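Local coordinates for protein beta-N-acetylhexosaminidase (PDB 5BZA) that probably hydrolyses terminal non-reducing N-acetyl-D-hexosamine residues from N-acetyl-beta-D-hexosaminides, as a family 3 glycoside hydrolase that binds metal ions, at residues 219-223 with 252-256; 258-263 with 287-291; 345-351 with 397-403; 390-396 with 416-421. All blocks are in the same frame, centred on the assembly; numbering follows the deposited sequence.

Contact 1: 219-223 with 252-256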
loop_
_atom_site.group_PDB
_atom_site.type_symbol
_atom_site.label_atom_id
_atom_site.label_comp_id
_atom_site.label_asym_id
_atom_site.label_seq_id
_atom_site.Cartn_x
_atom_site.Cartn_y
_atom_site.Cartn_z
ATOM N N LEU B 219 7.010 34.533 22.511
ATOM C CA LEU B 219 7.131 34.012 21.156
ATOM C C LEU B 219 6.512 32.660 20.999
ATOM O O LEU B 219 6.578 31.852 21.906
ATOM C CB LEU B 219 8.607 33.925 20.790
ATOM C CG LEU B 219 9.198 35.320 20.673
ATOM C CD1 LEU B 219 10.730 35.253 20.649
ATOM C CD2 LEU B 219 8.646 35.983 19.435
ATOM N N PRO B 220 5.970 32.389 19.807
ATOM C CA PRO B 220 5.595 31.008 19.483
ATOM C C PRO B 220 6.796 30.121 19.713
ATOM O O PRO B 220 7.940 30.540 19.465
ATOM C CB PRO B 220 5.241 31.069 17.989
ATOM C CG PRO B 220 4.923 32.494 17.730
ATOM C CD PRO B 220 5.765 33.307 18.669
ATOM N N ALA B 221 6.564 28.919 20.198
ATOM C CA ALA B 221 7.697 28.052 20.496
ATOM C C ALA B 221 8.697 27.949 19.315
ATOM O O ALA B 221 9.920 27.869 19.525
ATOM C CB ALA B 221 7.200 26.667 20.911
ATOM N N THR B 222 8.179 27.936 18.083
ATOM C CA THR B 222 9.022 27.867 16.884
ATOM C C THR B 222 10.051 28.980 16.830
ATOM O O THR B 222 11.177 28.799 16.391
ATOM C CB THR B 222 8.150 27.878 15.613
ATOM O OG1 THR B 222 7.231 26.771 15.673
ATOM C CG2 THR B 222 9.008 27.782 14.324
ATOM N N LEU B 223 9.655 30.143 17.302
ATOM C CA LEU B 223 10.501 31.338 17.265
ATOM C C LEU B 223 11.050 31.750 18.629
ATOM O O LEU B 223 11.525 32.866 18.784
ATOM C CB LEU B 223 9.714 32.518 16.678
ATOM C CG LEU B 223 9.071 32.164 15.338
ATOM C CD1 LEU B 223 8.324 33.373 14.799
ATOM C CD2 LEU B 223 10.116 31.650 14.370
ATOM N N ILE B 252 2.200 31.761 12.216
ATOM C CA ILE B 252 3.433 32.505 12.012
ATOM C C ILE B 252 3.229 33.636 11.012
ATOM O O ILE B 252 3.401 34.830 11.343
ATOM C CB ILE B 252 4.549 31.578 11.529
ATOM C CG1 ILE B 252 4.733 30.455 12.554
ATOM C CG2 ILE B 252 5.848 32.347 11.292
ATOM C CD1 ILE B 252 5.058 30.947 14.010
ATOM N N SER B 253 2.794 33.275 9.809
ATOM C CA SER B 253 2.797 34.236 8.698
ATOM C C SER B 253 1.853 35.418 8.936
ATOM O O SER B 253 2.010 36.459 8.330
ATOM C CB SER B 253 2.434 33.545 7.396
ATOM O OG SER B 253 1.208 32.876 7.579
ATOM N N GLU B 254 0.808 35.252 9.720
ATOM C CA GLU B 254 0.008 36.443 9.985
ATOM C C GLU B 254 0.452 37.302 11.196
ATOM O O GLU B 254 -0.236 38.267 11.570
ATOM C CB GLU B 254 -1.446 36.061 10.128
ATOM C CG GLU B 254 -2.049 35.909 8.767
ATOM C CD GLU B 254 -3.526 35.790 8.839
ATOM O OE1 GLU B 254 -4.026 35.505 9.958
ATOM O OE2 GLU B 254 -4.183 35.990 7.786
ATOM N N ASN B 255 1.629 36.999 11.741
ATOM C CA ASN B 255 2.139 37.656 12.941
ATOM C C ASN B 255 3.607 37.991 12.825
ATOM O O ASN B 255 4.168 38.792 13.598
ATOM C CB ASN B 255 1.910 36.747 14.146
ATOM C CG ASN B 255 0.446 36.563 14.453
ATOM O OD1 ASN B 255 -0.299 37.540 14.500
ATOM N ND2 ASN B 255 0.014 35.319 14.654
ATOM N N PHE B 256 4.249 37.413 11.829
ATOM C CA PHE B 256 5.656 37.659 11.662
ATOM C C PHE B 256 5.969 37.750 10.186
ATOM O O PHE B 256 5.256 37.199 9.350
ATOM C CB PHE B 256 6.484 36.558 12.353
ATOM C CG PHE B 256 6.209 36.439 13.840
ATOM C CD1 PHE B 256 5.132 35.697 14.303
ATOM C CD2 PHE B 256 6.968 37.152 14.765
ATOM C CE1 PHE B 256 4.835 35.627 15.655
ATOM C CE2 PHE B 256 6.676 37.095 16.121
ATOM C CZ PHE B 256 5.616 36.329 16.564
#
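The ring of Phe-256 is the centrepiece: one face carries the CD1 methyl of Leu-223, a CH-pi contact with that carbon 3.9 Å from the ring centroid and 12° off the ring normal. Pro-220 and Leu-219 approach the same ring obliquely, at its outer end. There Pro-220 CD comes within 3.7 Å of Phe-256 CZ, and Leu-219 CD2 reaches Phe-256 CE2 at 4.0 Å. At the edge, in the ring plane, sits the carbonyl O of Ile-252, which also takes the backbone N-H of Asn-255. With CG anti to its own carbonyl carbon (chi1 -59°), the phenyl reaches from its loop toward the opposing turn, and Leu-223 comes to it from the opposite direction. Ile-252 works beside it: CD1, the far end of its longer branch, lies 4.0 Å from Pro-220 CB and 4.1 Å from Leu-223 CD1, so that methyl of Leu-223 meets both residues. A 2.8 Å backbone bond from Leu-223 N to Pro-220 O closes the turn that brings these two side chains together. An alanine in place of Phe-256 would probably leave a gap between Leu-219, Pro-220 and Leu-223, with the Leu-223 methyl deprived of its aromatic face. The segments follow strands 205-208 and 241-243, adjacent in the parallel sheet, so the contact joins two successive beta-alpha loops of the family 3 TIM barrel, near the metal ligand Asp-245.

Contact 2: 258-263 with 287-291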
loop_
_atom_site.group_PDB
_atom_site.type_symbol
_atom_site.label_atom_id
_atom_site.label_comp_id
_atom_site.label_asym_id
_atom_site.label_seq_id
_atom_site.Cartn_x
_atom_site.Cartn_y
_atom_site.Cartn_z
ATOM N N VAL B 258 8.437 36.912 6.954
ATOM C CA VAL B 258 9.300 35.807 6.563
ATOM C C VAL B 258 10.681 36.021 7.180
ATOM O O VAL B 258 11.291 35.105 7.756
ATOM C CB VAL B 258 9.475 35.682 4.999
ATOM C CG1 VAL B 258 10.610 34.718 4.672
ATOM C CG2 VAL B 258 8.174 35.242 4.304
ATOM N N GLU B 259 11.162 37.253 7.065
ATOM C CA GLU B 259 12.496 37.585 7.536
ATOM C C GLU B 259 12.543 37.352 9.075
ATOM O O GLU B 259 13.523 36.809 9.616
ATOM C CB GLU B 259 12.819 39.040 7.171
ATOM C CG GLU B 259 14.254 39.477 7.425
ATOM C CD GLU B 259 14.393 40.990 7.635
ATOM O OE1 GLU B 259 13.651 41.552 8.498
ATOM O OE2 GLU B 259 15.196 41.617 6.890
ATOM N N GLU B 260 11.463 37.724 9.764
ATOM C CA GLU B 260 11.372 37.537 11.217
ATOM C C GLU B 260 11.328 36.026 11.567
ATOM O O GLU B 260 12.061 35.548 12.450
ATOM C CB GLU B 260 10.139 38.271 11.779
ATOM C CG GLU B 260 10.264 39.813 11.941
ATOM C CD GLU B 260 8.898 40.462 12.232
ATOM O OE1 GLU B 260 7.889 39.816 11.878
ATOM O OE2 GLU B 260 8.801 41.588 12.806
ATOM N N ALA B 261 10.471 35.279 10.874
ATOM C CA ALA B 261 10.370 33.826 11.083
ATOM C C ALA B 261 11.723 33.136 10.933
ATOM O O ALA B 261 12.145 32.348 11.794
ATOM C CB ALA B 261 9.367 33.226 10.122
ATOM N N VAL B 262 12.417 33.451 9.845
ATOM C CA VAL B 262 13.733 32.872 9.605
ATOM C C VAL B 262 14.744 33.242 10.693
ATOM O O VAL B 262 15.427 32.336 11.250
ATOM C CB VAL B 262 14.244 33.264 8.220
ATOM C CG1 VAL B 262 15.683 32.822 8.024
ATOM C CG2 VAL B 262 13.341 32.608 7.164
ATOM N N ARG B 263 14.841 34.553 10.984
ATOM C CA ARG B 263 15.787 35.073 11.983
ATOM C C ARG B 263 15.521 34.451 13.338
ATOM O O ARG B 263 16.416 33.905 13.970
ATOM C CB ARG B 263 15.692 36.602 12.158
ATOM C CG ARG B 263 16.876 37.177 12.991
ATOM C CD ARG B 263 16.690 38.641 13.481
ATOM N NE ARG B 263 15.832 39.423 12.596
ATOM C CZ ARG B 263 14.562 39.734 12.868
ATOM N NH1 ARG B 263 13.993 39.371 14.033
ATOM N NH2 ARG B 263 13.863 40.432 11.974
ATOM N N SER B 287 15.935 35.203 1.897
ATOM C CA SER B 287 15.813 35.880 3.178
ATOM C C SER B 287 16.917 35.363 4.094
ATOM O O SER B 287 17.637 36.169 4.725
ATOM C CB SER B 287 14.436 35.685 3.784
ATOM O OG SER B 287 14.352 36.431 4.970
ATOM N N LEU B 288 17.113 34.040 4.110
ATOM C CA LEU B 288 18.108 33.487 5.008
ATOM C C LEU B 288 19.435 34.131 4.680
ATOM O O LEU B 288 20.125 34.665 5.570
ATOM C CB LEU B 288 18.208 31.979 4.878
ATOM C CG LEU B 288 19.312 31.357 5.737
ATOM C CD1 LEU B 288 19.019 31.665 7.194
ATOM C CD2 LEU B 288 19.361 29.832 5.497
ATOM N N LYS B 289 19.747 34.172 3.391
ATOM C CA LYS B 289 21.046 34.674 2.972
ATOM C C LYS B 289 21.231 36.124 3.387
ATOM O O LYS B 289 22.289 36.495 3.884
ATOM C CB LYS B 289 21.216 34.549 1.478
ATOM C CG LYS B 289 21.714 33.200 1.049
ATOM C CD LYS B 289 21.765 33.154 -0.449
ATOM C CE LYS B 289 22.608 34.278 -0.984
ATOM N NZ LYS B 289 23.970 33.782 -1.310
ATOM N N LYS B 290 20.180 36.924 3.236
ATOM C CA LYS B 290 20.279 38.319 3.594
ATOM C C LYS B 290 20.668 38.410 5.066
ATOM O O LYS B 290 21.620 39.118 5.410
ATOM C CB LYS B 290 18.959 39.047 3.355
ATOM C CG LYS B 290 18.987 40.507 3.807
ATOM C CD LYS B 290 17.586 41.132 3.725
ATOM C CE LYS B 290 17.434 42.376 4.608
ATOM N NZ LYS B 290 16.015 42.885 4.598
ATOM N N LEU B 291 19.956 37.656 5.910
ATOM C CA LEU B 291 20.120 37.737 7.357
ATOM C C LEU B 291 21.472 37.198 7.752
ATOM O O LEU B 291 21.987 37.517 8.818
ATOM C CB LEU B 291 18.998 36.977 8.070
ATOM C CG LEU B 291 17.610 37.530 7.756
ATOM C CD1 LEU B 291 16.474 36.813 8.482
ATOM C CD2 LEU B 291 17.622 39.001 8.145
#
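Glu-259 and Lys-290 join the two helices through a salt bridge, with Lys-290 NZ donating to Glu-259 OE2 at 2.7 Å and meeting that oxygen almost end-on to its C-O bond. The lysine gets there stretched out, CG anti to the backbone N (chi1 176°) and the rest of the chain extended. The other carboxylate oxygen, Glu-259 OE1, lies 3.7 Å from Arg-263 NH2 one turn on, a long salt bridge. It sits at the edge of the guanidinium, in its plane. One carboxylate therefore sits between two cations, which probably steadies its negative charge. Glu-259 O accepts the helical bond from Arg-263 N at 2.9 Å, and Leu-291 CD1 presses on the same oxygen at 3.2 Å. Deeper in, Val-262 CG1 packs on Leu-288 CD1 at 3.6 Å. A glutamine in place of Glu-259 would probably leave Lys-290 and Arg-263 without the negative charge that now pairs them both. Helices 258-268 and 281-293 come before and after strand 273-275, and their short segments cross at -67°: a polar rim over an apolar seam between consecutive helices of the TIM-barrel domain.

Contact 3: 345-351 with 397-403. With CD (cadmium ion), chain T.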
loop_
_atom_site.group_PDB
_atom_site.type_symbol
_atom_site.label_atom_id
_atom_site.label_comp_id
_atom_site.label_asym_id
_atom_site.label_seq_id
_atom_site.Cartn_x
_atom_site.Cartn_y
_atom_site.Cartn_z
ATOM N N ARG B 345 0.030 20.885 -30.792
ATOM C CA ARG B 345 -1.373 20.997 -31.232
ATOM C C ARG B 345 -2.331 20.425 -30.219
ATOM O O ARG B 345 -1.896 19.755 -29.292
ATOM C CB ARG B 345 -1.610 20.251 -32.553
ATOM C CG ARG B 345 -0.771 20.699 -33.723
ATOM C CD ARG B 345 -1.084 19.778 -34.921
ATOM N NE ARG B 345 -0.341 20.126 -36.138
ATOM C CZ ARG B 345 -0.468 19.482 -37.305
ATOM N NH1 ARG B 345 -1.326 18.474 -37.422
ATOM N NH2 ARG B 345 0.256 19.858 -38.353
ATOM N N GLU B 346 -3.636 20.561 -30.459
ATOM C CA GLU B 346 -4.599 20.055 -29.490
ATOM C C GLU B 346 -4.832 18.583 -29.861
ATOM O O GLU B 346 -4.869 18.228 -31.047
ATOM C CB GLU B 346 -5.923 20.826 -29.541
ATOM C CG GLU B 346 -5.805 22.368 -29.497
ATOM C CD GLU B 346 -7.085 23.031 -30.036
ATOM O OE1 GLU B 346 -7.018 23.746 -31.068
ATOM O OE2 GLU B 346 -8.193 22.719 -29.504
ATOM N N VAL B 347 -5.008 17.728 -28.862
ATOM C CA VAL B 347 -4.948 16.302 -29.115
ATOM C C VAL B 347 -6.326 15.721 -28.919
ATOM O O VAL B 347 -7.052 16.104 -28.010
ATOM C CB VAL B 347 -3.897 15.559 -28.197
ATOM C CG1 VAL B 347 -3.974 14.065 -28.359
ATOM C CG2 VAL B 347 -2.470 16.008 -28.524
ATOM N N VAL B 348 -6.676 14.785 -29.797
ATOM C CA VAL B 348 -7.889 14.038 -29.655
ATOM C C VAL B 348 -7.446 12.675 -29.134
ATOM O O VAL B 348 -6.549 12.044 -29.729
ATOM C CB VAL B 348 -8.637 13.924 -31.002
ATOM C CG1 VAL B 348 -9.794 12.965 -30.861
ATOM C CG2 VAL B 348 -9.169 15.283 -31.402
ATOM N N LEU B 349 -8.103 12.180 -28.088
ATOM C CA LEU B 349 -7.650 10.950 -27.447
ATOM C C LEU B 349 -8.634 9.835 -27.704
ATOM O O LEU B 349 -9.823 9.932 -27.346
ATOM C CB LEU B 349 -7.515 11.116 -25.934
ATOM C CG LEU B 349 -6.490 12.082 -25.320
ATOM C CD1 LEU B 349 -6.590 12.039 -23.796
ATOM C CD2 LEU B 349 -5.062 11.764 -25.790
ATOM N N LEU B 350 -8.121 8.744 -28.258
ATOM C CA LEU B 350 -8.949 7.589 -28.509
ATOM C C LEU B 350 -8.520 6.569 -27.496
ATOM O O LEU B 350 -7.371 6.097 -27.519
ATOM C CB LEU B 350 -8.766 7.054 -29.942
ATOM C CG LEU B 350 -9.286 7.950 -31.065
ATOM C CD1 LEU B 350 -9.073 7.349 -32.469
ATOM C CD2 LEU B 350 -10.761 8.209 -30.819
ATOM N N VAL B 351 -9.429 6.235 -26.595
ATOM C CA VAL B 351 -9.042 5.420 -25.459
ATOM C C VAL B 351 -9.964 4.224 -25.354
ATOM O O VAL B 351 -11.174 4.410 -25.390
ATOM C CB VAL B 351 -9.090 6.241 -24.128
ATOM C CG1 VAL B 351 -8.842 5.334 -22.932
ATOM C CG2 VAL B 351 -8.082 7.413 -24.174
ATOM N N GLY B 397 -8.604 15.554 -36.249
ATOM C CA GLY B 397 -8.209 16.515 -35.248
ATOM C C GLY B 397 -6.836 16.955 -35.688
ATOM O O GLY B 397 -6.299 16.488 -36.709
ATOM N N GLU B 398 -6.255 17.871 -34.938
ATOM C CA GLU B 398 -4.947 18.377 -35.307
ATOM C C GLU B 398 -3.895 17.332 -34.971
ATOM O O GLU B 398 -2.831 17.258 -35.603
ATOM C CB GLU B 398 -4.679 19.672 -34.568
ATOM C CG GLU B 398 -5.860 20.573 -34.624
ATOM C CD GLU B 398 -5.671 21.769 -33.716
ATOM O OE1 GLU B 398 -4.592 21.879 -33.089
ATOM O OE2 GLU B 398 -6.607 22.575 -33.628
ATOM N N LEU B 399 -4.199 16.536 -33.947
ATOM C CA LEU B 399 -3.321 15.455 -33.519
ATOM C C LEU B 399 -4.179 14.426 -32.881
ATOM O O LEU B 399 -5.058 14.755 -32.086
ATOM C CB LEU B 399 -2.244 15.938 -32.552
ATOM C CG LEU B 399 -1.049 15.038 -32.181
ATOM C CD1 LEU B 399 -0.284 14.526 -33.408
ATOM C CD2 LEU B 399 -0.091 15.835 -31.273
ATOM N N ILE B 400 -3.956 13.167 -33.275
ATOM C CA ILE B 400 -4.769 12.095 -32.750
ATOM C C ILE B 400 -3.873 11.076 -32.076
ATOM O O ILE B 400 -2.867 10.655 -32.653
ATOM C CB ILE B 400 -5.603 11.427 -33.840
ATOM C CG1 ILE B 400 -6.412 12.481 -34.598
ATOM C CG2 ILE B 400 -6.562 10.436 -33.199
ATOM C CD1 ILE B 400 -7.257 11.939 -35.771
ATOM N N PHE B 401 -4.236 10.704 -30.845
ATOM C CA PHE B 401 -3.518 9.663 -30.120
ATOM C C PHE B 401 -4.412 8.456 -30.086
ATOM O O PHE B 401 -5.422 8.465 -29.365
ATOM C CB PHE B 401 -3.176 10.055 -28.671
ATOM C CG PHE B 401 -2.097 11.105 -28.529
ATOM C CD1 PHE B 401 -1.412 11.586 -29.628
ATOM C CD2 PHE B 401 -1.709 11.538 -27.263
ATOM C CE1 PHE B 401 -0.414 12.543 -29.489
ATOM C CE2 PHE B 401 -0.683 12.492 -27.099
ATOM C CZ PHE B 401 -0.036 12.996 -28.215
ATOM N N ASP B 402 -4.051 7.403 -30.826
ATOM C CA ASP B 402 -4.839 6.176 -30.778
ATOM C C ASP B 402 -4.154 5.221 -29.791
ATOM O O ASP B 402 -3.013 4.774 -29.987
ATOM C CB ASP B 402 -4.995 5.570 -32.191
ATOM C CG ASP B 402 -5.714 4.204 -32.207
ATOM O OD1 ASP B 402 -6.397 3.835 -31.211
ATOM O OD2 ASP B 402 -5.655 3.523 -33.281
ATOM N N PHE B 403 -4.855 4.929 -28.704
ATOM C CA PHE B 403 -4.308 4.021 -27.704
ATOM C C PHE B 403 -4.784 2.627 -28.039
ATOM O O PHE B 403 -5.896 2.188 -27.695
ATOM C CB PHE B 403 -4.701 4.453 -26.291
ATOM C CG PHE B 403 -3.995 5.700 -25.847
ATOM C CD1 PHE B 403 -2.715 5.630 -25.311
ATOM C CD2 PHE B 403 -4.554 6.942 -26.067
ATOM C CE1 PHE B 403 -2.038 6.775 -24.937
ATOM C CE2 PHE B 403 -3.873 8.094 -25.697
ATOM C CZ PHE B 403 -2.618 8.004 -25.134
HETATM CD CD CD T . -5.193 24.380 -32.144
HETATM O O HOH W 1 -7.352 18.430 -32.470
HETATM O O HOH W 2 -3.019 24.874 -33.145
#
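Glu-346 and Glu-398 hold a cadmium ion between the starts of two neighbouring chain segments. Glu-346 binds with a single oxygen, its OE1 2.2 Å from the cadmium, whereas Glu-398 is bidentate, OE1 and OE2 each at 2.7 Å from the metal; a water completes the ligands seen, and the two carboxylate planes stand 90° apart. Both oxygens bind the cadmium, which probably offsets the repulsion that Glu-346 OE1 and Glu-398 OE2 would otherwise feel at 2.8 Å.

Next come the bonds that set these groups. The backbone N of Glu-346 donates to Glu-398 OE1 at 3.1 Å, a nearly straight bond (178°) arriving from above the carboxylate plane, and Arg-381 makes a salt bridge with Glu-346 OE2. Arg-345, its chain extended and passing obliquely across Glu-398, sends NH1 in its guanidinium plane to a lone pair of Glu-398 O at 2.7 Å. A second water bridges Glu-346 O and Glu-398 N.

Beyond the metal the segments run as parallel strands. Val-348 and Leu-350 carry the ladder: Val-348 N donates to Leu-399 O at 2.8 Å and Val-348 O accepts from Phe-401 N at 2.9 Å, and Leu-350 repeats the pattern with Phe-401 O and Phe-403 N. Val-347 CG1, anti to its backbone N (chi1 173°), stands over the centre of the Phe-401 ring, 3.5 Å from its centroid.

Strands 380-386 and 425-429 flank this pair in the mixed sheet of the C-terminal domain; helix 364-377 packs on Leu-349, Val-351 and Phe-403, while Pro-392 and Leu-420 meet Leu-350.

Contact 4: 390-396 with 416-421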
loop_
_atom_site.group_PDB
_atom_site.type_symbol
_atom_site.label_atom_id
_atom_site.label_comp_id
_atom_site.label_asym_id
_atom_site.label_seq_id
_atom_site.Cartn_x
_atom_site.Cartn_y
_atom_site.Cartn_z
ATOM N N ALA B 390 -14.364 -3.452 -31.818
ATOM C CA ALA B 390 -14.818 -2.763 -33.019
ATOM C C ALA B 390 -13.743 -1.834 -33.606
ATOM O O ALA B 390 -13.651 -1.679 -34.820
ATOM C CB ALA B 390 -16.095 -1.991 -32.727
ATOM N N GLY B 391 -12.941 -1.209 -32.743
ATOM C CA GLY B 391 -12.005 -0.183 -33.177
ATOM C C GLY B 391 -12.658 1.186 -33.197
ATOM O O GLY B 391 -13.859 1.317 -32.955
ATOM N N PRO B 392 -11.858 2.232 -33.438
ATOM C CA PRO B 392 -12.310 3.635 -33.434
ATOM C C PRO B 392 -13.232 3.977 -34.599
ATOM O O PRO B 392 -13.040 3.475 -35.700
ATOM C CB PRO B 392 -11.007 4.438 -33.522
ATOM C CG PRO B 392 -9.992 3.492 -34.085
ATOM C CD PRO B 392 -10.414 2.105 -33.690
ATOM N N ASP B 393 -14.260 4.780 -34.361
ATOM C CA ASP B 393 -14.995 5.338 -35.486
ATOM C C ASP B 393 -14.017 6.289 -36.168
ATOM O O ASP B 393 -12.991 6.643 -35.577
ATOM C CB ASP B 393 -16.266 6.076 -35.046
ATOM C CG ASP B 393 -17.297 5.147 -34.409
ATOM O OD1 ASP B 393 -17.156 3.911 -34.569
ATOM O OD2 ASP B 393 -18.284 5.657 -33.817
ATOM N N ASP B 394 -14.296 6.718 -37.393
ATOM C CA ASP B 394 -13.339 7.620 -38.022
ATOM C C ASP B 394 -13.400 8.950 -37.270
ATOM O O ASP B 394 -14.437 9.304 -36.689
ATOM C CB ASP B 394 -13.581 7.831 -39.518
ATOM C CG ASP B 394 -12.361 8.469 -40.206
ATOM O OD1 ASP B 394 -11.376 7.724 -40.458
ATOM O OD2 ASP B 394 -12.358 9.702 -40.449
ATOM N N VAL B 395 -12.278 9.654 -37.211
ATOM C CA VAL B 395 -12.291 10.980 -36.613
ATOM C C VAL B 395 -11.086 11.763 -37.112
ATOM O O VAL B 395 -10.212 11.216 -37.776
ATOM C CB VAL B 395 -12.303 10.902 -35.067
ATOM C CG1 VAL B 395 -10.936 10.485 -34.536
ATOM C CG2 VAL B 395 -12.771 12.245 -34.447
ATOM N N ASP B 396 -11.063 13.059 -36.837
ATOM C CA ASP B 396 -9.959 13.861 -37.294
ATOM C C ASP B 396 -9.746 14.889 -36.195
ATOM O O ASP B 396 -10.568 15.027 -35.290
ATOM C CB ASP B 396 -10.233 14.540 -38.629
ATOM C CG ASP B 396 -8.958 14.991 -39.314
ATOM O OD1 ASP B 396 -7.860 14.690 -38.782
ATOM O OD2 ASP B 396 -9.047 15.695 -40.349
ATOM N N ALA B 416 -10.207 -0.175 -38.926
ATOM C CA ALA B 416 -10.736 0.962 -38.161
ATOM C C ALA B 416 -9.549 1.815 -37.695
ATOM O O ALA B 416 -9.497 3.026 -37.956
ATOM C CB ALA B 416 -11.572 0.494 -36.980
ATOM N N HIS B 417 -8.543 1.151 -37.129
ATOM C CA HIS B 417 -7.329 1.846 -36.701
ATOM C C HIS B 417 -6.521 2.473 -37.841
ATOM O O HIS B 417 -6.022 3.597 -37.696
ATOM C CB HIS B 417 -6.433 0.900 -35.909
ATOM C CG HIS B 417 -6.944 0.608 -34.537
ATOM N ND1 HIS B 417 -6.866 1.522 -33.501
ATOM C CD2 HIS B 417 -7.539 -0.493 -34.021
ATOM C CE1 HIS B 417 -7.393 0.994 -32.411
ATOM N NE2 HIS B 417 -7.808 -0.229 -32.697
ATOM N N LEU B 418 -6.416 1.781 -38.975
ATOM C CA LEU B 418 -5.584 2.266 -40.088
ATOM C C LEU B 418 -6.238 3.390 -40.906
ATOM O O LEU B 418 -5.543 4.146 -41.606
ATOM C CB LEU B 418 -5.228 1.109 -41.022
ATOM C CG LEU B 418 -4.214 0.140 -40.422
ATOM C CD1 LEU B 418 -4.151 -1.095 -41.289
ATOM C CD2 LEU B 418 -2.845 0.796 -40.282
ATOM N N SER B 419 -7.564 3.498 -40.816
ATOM C CA SER B 419 -8.309 4.592 -41.458
ATOM C C SER B 419 -7.926 5.978 -40.943
ATOM O O SER B 419 -8.135 6.979 -41.640
ATOM C CB SER B 419 -9.822 4.427 -41.255
ATOM O OG SER B 419 -10.257 3.099 -41.477
ATOM N N LEU B 420 -7.412 6.054 -39.712
ATOM C CA LEU B 420 -7.069 7.349 -39.132
ATOM C C LEU B 420 -5.967 8.036 -39.972
ATOM O O LEU B 420 -5.121 7.376 -40.590
ATOM C CB LEU B 420 -6.632 7.184 -37.665
ATOM C CG LEU B 420 -7.696 6.550 -36.753
ATOM C CD1 LEU B 420 -7.137 6.235 -35.369
ATOM C CD2 LEU B 420 -8.985 7.376 -36.681
ATOM N N PRO B 421 -6.008 9.367 -40.044
ATOM C CA PRO B 421 -5.050 10.122 -40.860
ATOM C C PRO B 421 -3.617 9.873 -40.428
ATOM O O PRO B 421 -3.189 10.290 -39.341
ATOM C CB PRO B 421 -5.454 11.582 -40.628
ATOM C CG PRO B 421 -6.334 11.573 -39.430
ATOM C CD PRO B 421 -6.996 10.236 -39.382
#
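Ala-416 pushes its CB into the bend of the facing chain, 3.6 Å from Pro-392 O and 3.9 Å from Gly-391 CA. A side chain at Gly-391 would collide with that methyl, and the positive phi there (88°) would also jam it against the preceding carbonyl. Next, with CG anti to its carbonyl carbon (chi1 -73°), His-417 brings one ring face under Pro-392, whose CD sits over the middle of the imidazole, 3.5 Å from its centroid: a CH-pi contact, with the two side chains at about a right angle. Its ND1 has Asp-402 as partner, though the modelled separation is too short to be relied on. Ser-419 passes at the margin, its CB 3.7 Å from Asp-394 OD1. Leu-420 then splits its methyls, CD1 to Pro-392 CG at 4.2 Å and CD2 to the backbone N of Val-395 at 4.0 Å. Last, Pro-421 sets CG 3.5 Å from Asp-396 OD1, an oxygen that makes its salt bridge with Arg-424. The two segments are thus matched by shape and apolar surface, while the polar ends of His-417 and Asp-396 find their strongest partners outside them, which implies packing with little directional bonding between the two.

The four contacts form two groups, one in each domain. Contacts 1 and 2 lie in the TIM-barrel domain with centres about 13 Å apart. They come in series along the chain, helix 250-253 leading into helix 258-268, and they touch where Leu-223 and Ile-252 meet Ala-261. Contacts 3 and 4 share the C-terminal domain, centres about 11 Å apart, and their segments alternate in sequence: the loop of contact 4 leads into strand 399-404, which helix 411-418 follows. Ile-400 packs on Val-395 where the two meet. Centres of the two groups are 49 to 61 Å apart without touching, so barrel and C-terminal domain each have their own local packing.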